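Local atomic coordinates of protein LURP-one-related 15 (Arabidopsis thaliana, PDB entry 1ZXU), a protein that is of unknown molecular function but might be related to the phospholipid scramblase and tubby-like superfamily of membrane-tethered transcription factors. Residues F54-V59 with F65-P70; K77-L80 with T86-V89; I167-H172 with A198-L203. One frame throughout, in Å; residues are numbered along the deposited sequence.

Contact 1: F54-V59 with F65-P70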
loop_
_atom_site.group_PDB
_atom_site.type_symbol
_atom_site.label_atom_id
_atom_site.label_comp_id
_atom_site.label_asym_id
_atom_site.label_seq_id
_atom_site.Cartn_x
_atom_site.Cartn_y
_atom_site.Cartn_z
ATOM N N PHE A 54 -12.383 -4.731 -0.097
ATOM C CA PHE A 54 -12.622 -3.817 -1.210
ATOM C C PHE A 54 -11.643 -4.177 -2.314
ATOM O O PHE A 54 -10.879 -5.101 -2.137
ATOM C CB PHE A 54 -12.525 -2.323 -0.805
ATOM C CG PHE A 54 -11.229 -1.925 -0.144
ATOM C CD1 PHE A 54 -10.108 -1.572 -0.921
ATOM C CD2 PHE A 54 -11.146 -1.859 1.256
ATOM C CE1 PHE A 54 -8.913 -1.149 -0.290
ATOM C CE2 PHE A 54 -9.957 -1.424 1.870
ATOM C CZ PHE A 54 -8.874 -1.096 1.118
ATOM N N VAL A 55 -11.757 -3.530 -3.459
ATOM C CA VAL A 55 -10.867 -3.791 -4.587
ATOM C C VAL A 55 -10.122 -2.517 -4.950
ATOM O O VAL A 55 -10.641 -1.404 -4.759
ATOM C CB VAL A 55 -11.655 -4.292 -5.771
ATOM C CG1 VAL A 55 -10.801 -4.380 -6.999
ATOM C CG2 VAL A 55 -12.154 -5.754 -5.445
ATOM N N ILE A 56 -8.902 -2.666 -5.470
ATOM C CA ILE A 56 -8.173 -1.462 -5.939
ATOM C C ILE A 56 -8.094 -1.638 -7.448
ATOM O O ILE A 56 -7.650 -2.691 -7.914
ATOM C CB ILE A 56 -6.784 -1.419 -5.304
ATOM C CG1 ILE A 56 -6.913 -1.089 -3.797
ATOM C CG2 ILE A 56 -5.927 -0.376 -6.060
ATOM C CD1 ILE A 56 -5.619 -1.285 -3.014
ATOM N N THR A 57 -8.507 -0.624 -8.205
ATOM C CA THR A 57 -8.576 -0.747 -9.691
ATOM C C THR A 57 -7.691 0.328 -10.287
ATOM O O THR A 57 -7.295 1.257 -9.572
ATOM C CB THR A 57 -10.036 -0.567 -10.245
ATOM O OG1 THR A 57 -10.508 0.759 -9.986
ATOM C CG2 THR A 57 -10.995 -1.605 -9.640
ATOM N N ASP A 58 -7.371 0.213 -11.570
ATOM C CA ASP A 58 -6.872 1.360 -12.276
ATOM C C ASP A 58 -8.038 2.313 -12.638
ATOM O O ASP A 58 -9.209 2.055 -12.283
ATOM C CB ASP A 58 -6.038 0.938 -13.493
ATOM C CG ASP A 58 -6.867 0.385 -14.626
ATOM O OD1 ASP A 58 -8.134 0.494 -14.632
ATOM O OD2 ASP A 58 -6.221 -0.126 -15.567
ATOM N N VAL A 59 -7.720 3.399 -13.342
ATOM C CA VAL A 59 -8.736 4.415 -13.728
ATOM C C VAL A 59 -9.901 3.894 -14.542
ATOM O O VAL A 59 -11.036 4.419 -14.459
ATOM C CB VAL A 59 -8.148 5.625 -14.526
ATOM C CG1 VAL A 59 -7.619 6.702 -13.580
ATOM C CG2 VAL A 59 -7.145 5.200 -15.671
ATOM N N PHE A 65 -5.790 -5.149 -7.378
ATOM C CA PHE A 65 -5.746 -6.054 -6.189
ATOM C C PHE A 65 -7.118 -6.214 -5.546
ATOM O O PHE A 65 -7.907 -5.261 -5.536
ATOM C CB PHE A 65 -4.838 -5.447 -5.107
ATOM C CG PHE A 65 -3.461 -5.203 -5.598
ATOM C CD1 PHE A 65 -2.618 -6.242 -5.897
ATOM C CD2 PHE A 65 -3.038 -3.901 -5.871
ATOM C CE1 PHE A 65 -1.319 -5.984 -6.383
ATOM C CE2 PHE A 65 -1.761 -3.645 -6.366
ATOM C CZ PHE A 65 -0.908 -4.662 -6.621
ATOM N N LYS A 66 -7.420 -7.410 -5.059
ATOM C CA LYS A 66 -8.506 -7.558 -4.126
ATOM C C LYS A 66 -7.938 -7.497 -2.743
ATOM O O LYS A 66 -6.842 -8.058 -2.470
ATOM C CB LYS A 66 -9.243 -8.902 -4.309
ATOM C CG LYS A 66 -10.055 -8.887 -5.601
ATOM C CD LYS A 66 -11.168 -9.968 -5.608
ATOM C CE LYS A 66 -11.586 -10.256 -7.063
ATOM N NZ LYS A 66 -13.072 -10.167 -7.299
ATOM N N VAL A 67 -8.614 -6.737 -1.909
ATOM C CA VAL A 67 -8.166 -6.596 -0.549
ATOM C C VAL A 67 -9.152 -7.271 0.370
ATOM O O VAL A 67 -10.352 -6.952 0.320
ATOM C CB VAL A 67 -8.086 -5.106 -0.167
ATOM C CG1 VAL A 67 -7.651 -4.958 1.299
ATOM C CG2 VAL A 67 -7.075 -4.454 -1.060
ATOM N N LYS A 68 -8.646 -8.206 1.173
ATOM C CA LYS A 68 -9.571 -8.870 2.115
ATOM C C LYS A 68 -8.973 -9.271 3.418
ATOM O O LYS A 68 -7.769 -9.448 3.527
ATOM C CB LYS A 68 -10.220 -10.091 1.476
ATOM C CG LYS A 68 -9.302 -11.241 1.297
ATOM C CD LYS A 68 -10.132 -12.506 0.919
ATOM C CE LYS A 68 -9.288 -13.751 0.705
ATOM N NZ LYS A 68 -8.038 -13.873 1.520
ATOM N N GLU A 69 -9.836 -9.429 4.431
ATOM C CA GLU A 69 -9.401 -10.067 5.690
ATOM C C GLU A 69 -9.516 -11.584 5.402
ATOM O O GLU A 69 -10.590 -12.055 5.035
ATOM C CB GLU A 69 -10.367 -9.669 6.832
ATOM C CG GLU A 69 -10.101 -8.255 7.381
ATOM C CD GLU A 69 -11.152 -7.771 8.419
ATOM O OE1 GLU A 69 -12.099 -8.527 8.707
ATOM O OE2 GLU A 69 -11.020 -6.626 8.903
ATOM N N PRO A 70 -8.400 -12.317 5.473
ATOM C CA PRO A 70 -8.381 -13.734 5.013
ATOM C C PRO A 70 -9.174 -14.654 5.944
ATOM O O PRO A 70 -9.617 -15.738 5.472
ATOM C CB PRO A 70 -6.920 -14.118 5.069
ATOM C CG PRO A 70 -6.264 -13.148 6.103
ATOM C CD PRO A 70 -7.079 -11.839 5.899
#
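Phe54 lays one face of its ring against Val67, whose CB sits 4.2 Å from the ring centroid of Phe54 and only 15° off the ring normal, a CH-pi contact displaced toward the rim. The valine methyls also touch: CG2 of Val67 lies 3.9 Å from Phe54 CE1 and 4.0 Å from Ile56 CD1, while CG1 of Val67 is 4.1 Å from Phe54 CZ. The Phe54 CG lies between backbone N and carbonyl carbon (chi1 55°), which turns the ring toward the neighbouring strand and over Val67. On the opposite face of the sheet, Val55 CG2 meets Lys66 CG at 3.8 Å, side by side.

Beneath these contacts lies the antiparallel backbone of a beta hairpin. Phe54 and Val67 form one hydrogen-bonded pair and Ile56 and Phe65 the next, with Ile56 N to Phe65 O at 2.8 Å and nearly straight (173°); Val55 and Lys66 make the non-hydrogen-bonded pair between them. Further out, helix 197-211 covers the face bearing Phe54, Ile56, Phe65 and Val67, and Arg44 makes a cation-pi contact with the Phe54 ring. The hairpin is thus amphipathic: its apolar face turns to the central helix, and the aliphatic stem of Lys66 lies outside.

Contact 2: K77-L80 with T86-V89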
loop_
_atom_site.group_PDB
_atom_site.type_symbol
_atom_site.label_atom_id
_atom_site.label_comp_id
_atom_site.label_asym_id
_atom_site.label_seq_id
_atom_site.Cartn_x
_atom_site.Cartn_y
_atom_site.Cartn_z
ATOM N N LYS A 77 -5.325 -8.923 10.180
ATOM C CA LYS A 77 -4.558 -9.312 8.979
ATOM C C LYS A 77 -5.376 -8.913 7.756
ATOM O O LYS A 77 -6.603 -9.056 7.743
ATOM C CB LYS A 77 -4.352 -10.839 8.863
ATOM C CG LYS A 77 -3.279 -11.468 9.637
ATOM C CD LYS A 77 -2.997 -12.838 8.989
ATOM C CE LYS A 77 -2.054 -13.690 9.831
ATOM N NZ LYS A 77 -2.644 -14.182 11.117
ATOM N N ARG A 78 -4.698 -8.420 6.707
ATOM C CA ARG A 78 -5.354 -8.244 5.452
ATOM C C ARG A 78 -4.405 -8.829 4.419
ATOM O O ARG A 78 -3.209 -8.763 4.600
ATOM C CB ARG A 78 -5.496 -6.747 5.145
ATOM C CG ARG A 78 -6.526 -6.471 4.098
ATOM C CD ARG A 78 -7.913 -6.351 4.794
ATOM N NE ARG A 78 -7.747 -5.448 5.926
ATOM C CZ ARG A 78 -7.976 -4.143 5.872
ATOM N NH1 ARG A 78 -8.508 -3.571 4.782
ATOM N NH2 ARG A 78 -7.756 -3.410 6.966
ATOM N N VAL A 79 -4.946 -9.360 3.342
ATOM C CA VAL A 79 -4.118 -9.770 2.211
ATOM C C VAL A 79 -4.514 -9.010 0.933
ATOM O O VAL A 79 -5.679 -8.670 0.740
ATOM C CB VAL A 79 -4.224 -11.336 1.981
ATOM C CG1 VAL A 79 -5.618 -11.723 1.579
ATOM C CG2 VAL A 79 -3.221 -11.815 0.910
ATOM N N LEU A 80 -3.527 -8.694 0.108
ATOM C CA LEU A 80 -3.730 -8.138 -1.253
ATOM C C LEU A 80 -3.528 -9.277 -2.210
ATOM O O LEU A 80 -2.440 -9.886 -2.209
ATOM C CB LEU A 80 -2.688 -7.037 -1.545
ATOM C CG LEU A 80 -3.213 -5.689 -1.125
ATOM C CD1 LEU A 80 -3.212 -5.674 0.422
ATOM C CD2 LEU A 80 -2.271 -4.665 -1.690
ATOM N N THR A 86 -3.909 -14.850 -6.366
ATOM C CA THR A 86 -2.634 -15.187 -5.698
ATOM C C THR A 86 -2.276 -14.067 -4.713
ATOM O O THR A 86 -2.296 -12.887 -5.119
ATOM C CB THR A 86 -1.497 -15.300 -6.686
ATOM O OG1 THR A 86 -1.821 -16.249 -7.726
ATOM C CG2 THR A 86 -0.222 -15.808 -5.990
ATOM N N PRO A 87 -1.949 -14.421 -3.468
ATOM C CA PRO A 87 -1.495 -13.387 -2.515
ATOM C C PRO A 87 -0.255 -12.682 -2.978
ATOM O O PRO A 87 0.730 -13.338 -3.371
ATOM C CB PRO A 87 -1.193 -14.179 -1.239
ATOM C CG PRO A 87 -2.162 -15.415 -1.351
ATOM C CD PRO A 87 -2.081 -15.747 -2.813
ATOM N N VAL A 88 -0.266 -11.339 -2.889
ATOM C CA VAL A 88 0.871 -10.556 -3.269
ATOM C C VAL A 88 1.647 -10.151 -1.988
ATOM O O VAL A 88 2.886 -10.301 -1.902
ATOM C CB VAL A 88 0.404 -9.298 -4.020
ATOM C CG1 VAL A 88 1.584 -8.328 -4.300
ATOM C CG2 VAL A 88 -0.370 -9.753 -5.334
ATOM N N VAL A 89 0.894 -9.536 -1.069
ATOM C CA VAL A 89 1.448 -9.288 0.275
ATOM C C VAL A 89 0.385 -9.548 1.348
ATOM O O VAL A 89 -0.823 -9.518 1.077
ATOM C CB VAL A 89 1.991 -7.837 0.499
ATOM C CG1 VAL A 89 3.237 -7.553 -0.425
ATOM C CG2 VAL A 89 0.898 -6.814 0.293
#
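Leu80 faces two successive residues, Val88 and Val89, across the strand pair, the hallmark of a classic beta bulge. Its backbone uses both polar groups: Leu80 N donates to Val89 O at 3.0 Å, and Leu80 O accepts from Val88 N at 2.7 Å, both bonds almost straight. The extra residue is accommodated by Val88, whose psi of -54° departs from extended geometry, and the short segments 77-80 and 87-89 run far from strictly antiparallel, their N-to-C directions at 115°.

On the face turned to helix 197-211, Leu80 CB rests against Val89 CG2 at 4.0 Å. The hairpin belongs to the closed antiparallel barrel of the Tubby_C clan, in which the C-terminal helix fills the interior; Leu80 and Val88 both reach that helix, touching Ala201 and Ala198 respectively.

Val79 works on the reverse face. Its chi1 of 65° sets CG1 between the backbone N and the carbonyl carbon and leaves CG2 to reach the partner strand, where it packs at a slant on Pro87 CB at 3.8 Å and approaches Val89 O at 3.3 Å. Arg78, one residue earlier, turns its guanidinium away from segment 86-89, and its NH1 is hydrogen-bonded to Gly52 O.

Contact 3: I167-H172 with A198-L203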
loop_
_atom_site.group_PDB
_atom_site.type_symbol
_atom_site.label_atom_id
_atom_site.label_comp_id
_atom_site.label_asym_id
_atom_site.label_seq_id
_atom_site.Cartn_x
_atom_site.Cartn_y
_atom_site.Cartn_z
ATOM N N ILE A 167 8.946 12.520 -4.460
ATOM C CA ILE A 167 7.521 12.001 -4.385
ATOM C C ILE A 167 7.440 10.743 -5.246
ATOM O O ILE A 167 7.822 10.743 -6.412
ATOM C CB ILE A 167 6.541 13.015 -4.943
ATOM C CG1 ILE A 167 6.458 14.206 -4.001
ATOM C CG2 ILE A 167 5.100 12.437 -5.088
ATOM C CD1 ILE A 167 5.785 15.394 -4.668
ATOM N N VAL A 168 6.920 9.652 -4.643
ATOM C CA VAL A 168 6.701 8.412 -5.380
ATOM C C VAL A 168 5.213 8.134 -5.681
ATOM O O VAL A 168 4.922 7.343 -6.563
ATOM C CB VAL A 168 7.351 7.175 -4.696
ATOM C CG1 VAL A 168 8.907 7.371 -4.606
ATOM C CG2 VAL A 168 6.796 6.964 -3.353
ATOM N N ALA A 169 4.333 8.780 -4.927
ATOM C CA ALA A 169 2.889 8.672 -5.171
ATOM C C ALA A 169 2.151 9.844 -4.593
ATOM O O ALA A 169 2.575 10.410 -3.580
ATOM C CB ALA A 169 2.316 7.376 -4.582
ATOM N N GLN A 170 1.041 10.164 -5.224
ATOM C CA GLN A 170 0.266 11.329 -4.794
ATOM C C GLN A 170 -1.251 11.088 -4.912
ATOM O O GLN A 170 -1.716 10.709 -5.975
ATOM C CB GLN A 170 0.673 12.482 -5.739
ATOM C CG GLN A 170 -0.224 13.695 -5.746
ATOM C CD GLN A 170 0.226 14.681 -4.738
ATOM O OE1 GLN A 170 1.320 15.229 -4.879
ATOM N NE2 GLN A 170 -0.577 14.889 -3.672
HETATM N N MSE A 171 -1.975 11.341 -3.832
HETATM C CA MSE A 171 -3.416 11.282 -3.839
HETATM C C MSE A 171 -4.051 12.562 -4.405
HETATM O O MSE A 171 -3.488 13.667 -4.246
HETATM C CB MSE A 171 -3.883 11.051 -2.389
HETATM C CG MSE A 171 -5.326 10.619 -2.289
HETATM SE SE MSE A 171 -5.607 10.146 -0.438
HETATM C CE MSE A 171 -4.798 8.370 -0.497
ATOM N N HIS A 172 -5.186 12.395 -5.104
ATOM C CA HIS A 172 -5.972 13.536 -5.669
ATOM C C HIS A 172 -7.427 13.294 -5.361
ATOM O O HIS A 172 -7.886 12.168 -5.473
ATOM C CB HIS A 172 -5.924 13.572 -7.209
ATOM C CG HIS A 172 -4.586 13.330 -7.791
ATOM N ND1 HIS A 172 -4.194 12.094 -8.262
ATOM C CD2 HIS A 172 -3.548 14.176 -8.015
ATOM C CE1 HIS A 172 -2.961 12.187 -8.727
ATOM N NE2 HIS A 172 -2.546 13.436 -8.588
ATOM N N ALA A 198 2.441 -2.191 -6.014
ATOM C CA ALA A 198 1.917 -3.085 -4.944
ATOM C C ALA A 198 2.308 -2.486 -3.605
ATOM O O ALA A 198 1.535 -2.448 -2.653
ATOM C CB ALA A 198 2.434 -4.514 -5.068
ATOM N N PHE A 199 3.519 -1.966 -3.555
ATOM C CA PHE A 199 3.938 -1.265 -2.328
ATOM C C PHE A 199 2.978 -0.079 -2.037
ATOM O O PHE A 199 2.431 0.044 -0.940
ATOM C CB PHE A 199 5.370 -0.771 -2.566
ATOM C CG PHE A 199 5.854 0.182 -1.496
ATOM C CD1 PHE A 199 5.801 -0.171 -0.126
ATOM C CD2 PHE A 199 6.294 1.466 -1.857
ATOM C CE1 PHE A 199 6.234 0.700 0.869
ATOM C CE2 PHE A 199 6.767 2.322 -0.882
ATOM C CZ PHE A 199 6.711 1.983 0.498
ATOM N N ILE A 200 2.733 0.781 -3.019
ATOM C CA ILE A 200 1.816 1.884 -2.778
ATOM C C ILE A 200 0.369 1.427 -2.391
ATOM O O ILE A 200 -0.247 1.974 -1.469
ATOM C CB ILE A 200 1.782 2.842 -3.976
ATOM C CG1 ILE A 200 3.217 3.325 -4.298
ATOM C CG2 ILE A 200 0.751 3.957 -3.644
ATOM C CD1 ILE A 200 3.897 4.098 -3.150
ATOM N N ALA A 201 -0.108 0.364 -3.038
ATOM C CA ALA A 201 -1.442 -0.175 -2.741
ATOM C C ALA A 201 -1.425 -0.647 -1.285
ATOM O O ALA A 201 -2.389 -0.395 -0.589
ATOM C CB ALA A 201 -1.753 -1.386 -3.646
ATOM N N SER A 202 -0.326 -1.247 -0.799
ATOM C CA SER A 202 -0.368 -1.637 0.604
ATOM C C SER A 202 -0.465 -0.453 1.570
ATOM O O SER A 202 -1.102 -0.532 2.647
ATOM C CB SER A 202 0.849 -2.534 0.946
ATOM O OG SER A 202 2.003 -1.718 1.090
ATOM N N LEU A 203 0.157 0.683 1.190
ATOM C CA LEU A 203 0.065 1.871 2.008
ATOM C C LEU A 203 -1.360 2.416 2.037
ATOM O O LEU A 203 -1.807 2.928 3.046
ATOM C CB LEU A 203 1.082 2.950 1.523
ATOM C CG LEU A 203 2.540 2.505 1.665
ATOM C CD1 LEU A 203 3.457 3.696 1.191
ATOM C CD2 LEU A 203 2.907 2.201 3.114
#
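Ile200 reaches from the helix toward the strand and straddles the methyl of Ala169, with both branches bearing on it: CG2 and CD1 of Ile200 each lie 3.9 Å from Ala169 CB. The CD1 end also meets Val168, whose CG2 is 4.1 Å away, the valine and isoleucine side chains running at a slant. CG1 of Ile200 stands beside the backbone N (chi1 -55°), and the bend at chi2 (-61°) sets CD1 where it touches both Ala169 CB and Val168 CG2.

Two consecutive strand residues can both point at the helix because Val168 and Ala169 together face Val159 on the neighbouring strand, a classic beta bulge. The psi of -20° at Val168 breaks the usual alternation. The contact joins the barrel wall, here strand 167-173, to helix 197-211 running through its middle, as in the tubby-like fold. The CA atoms of Ala169 and Ile200 are 7.3 Å apart, a spacing consistent with the small alanine.

Away from the strand, Ser202 OG donates to Phe199 O at 2.7 Å, approaching one lone pair of the carbonyl within its plane; that oxygen also accepts from Leu203 N. The same hydroxyl is hydrogen-bonded to Tyr117 OH, tying the helix to strand 115-120.

Overall arrangement
From the N terminus, contact 1 closes first, over the short turn joining strands 54-58 and 63-68, and contact 2 then closes the next hairpin, 77-81 with 87-92. The two are in series and adjacent in the sheet, strands 63-68 and 77-81 being neighbours, with Lys68 O probably hydrogen-bonded to Val79 N. Contact 3 opens only much later and spans 25 residues, bringing the C-terminal helix back to strand 167-173. None of the three nests in or crosses another. The helix nevertheless unites them: Ala201 touches Phe65 and Ile56 of contact 1 and Leu80 of contact 2, while Ile200 reaches a distant part of the barrel wall.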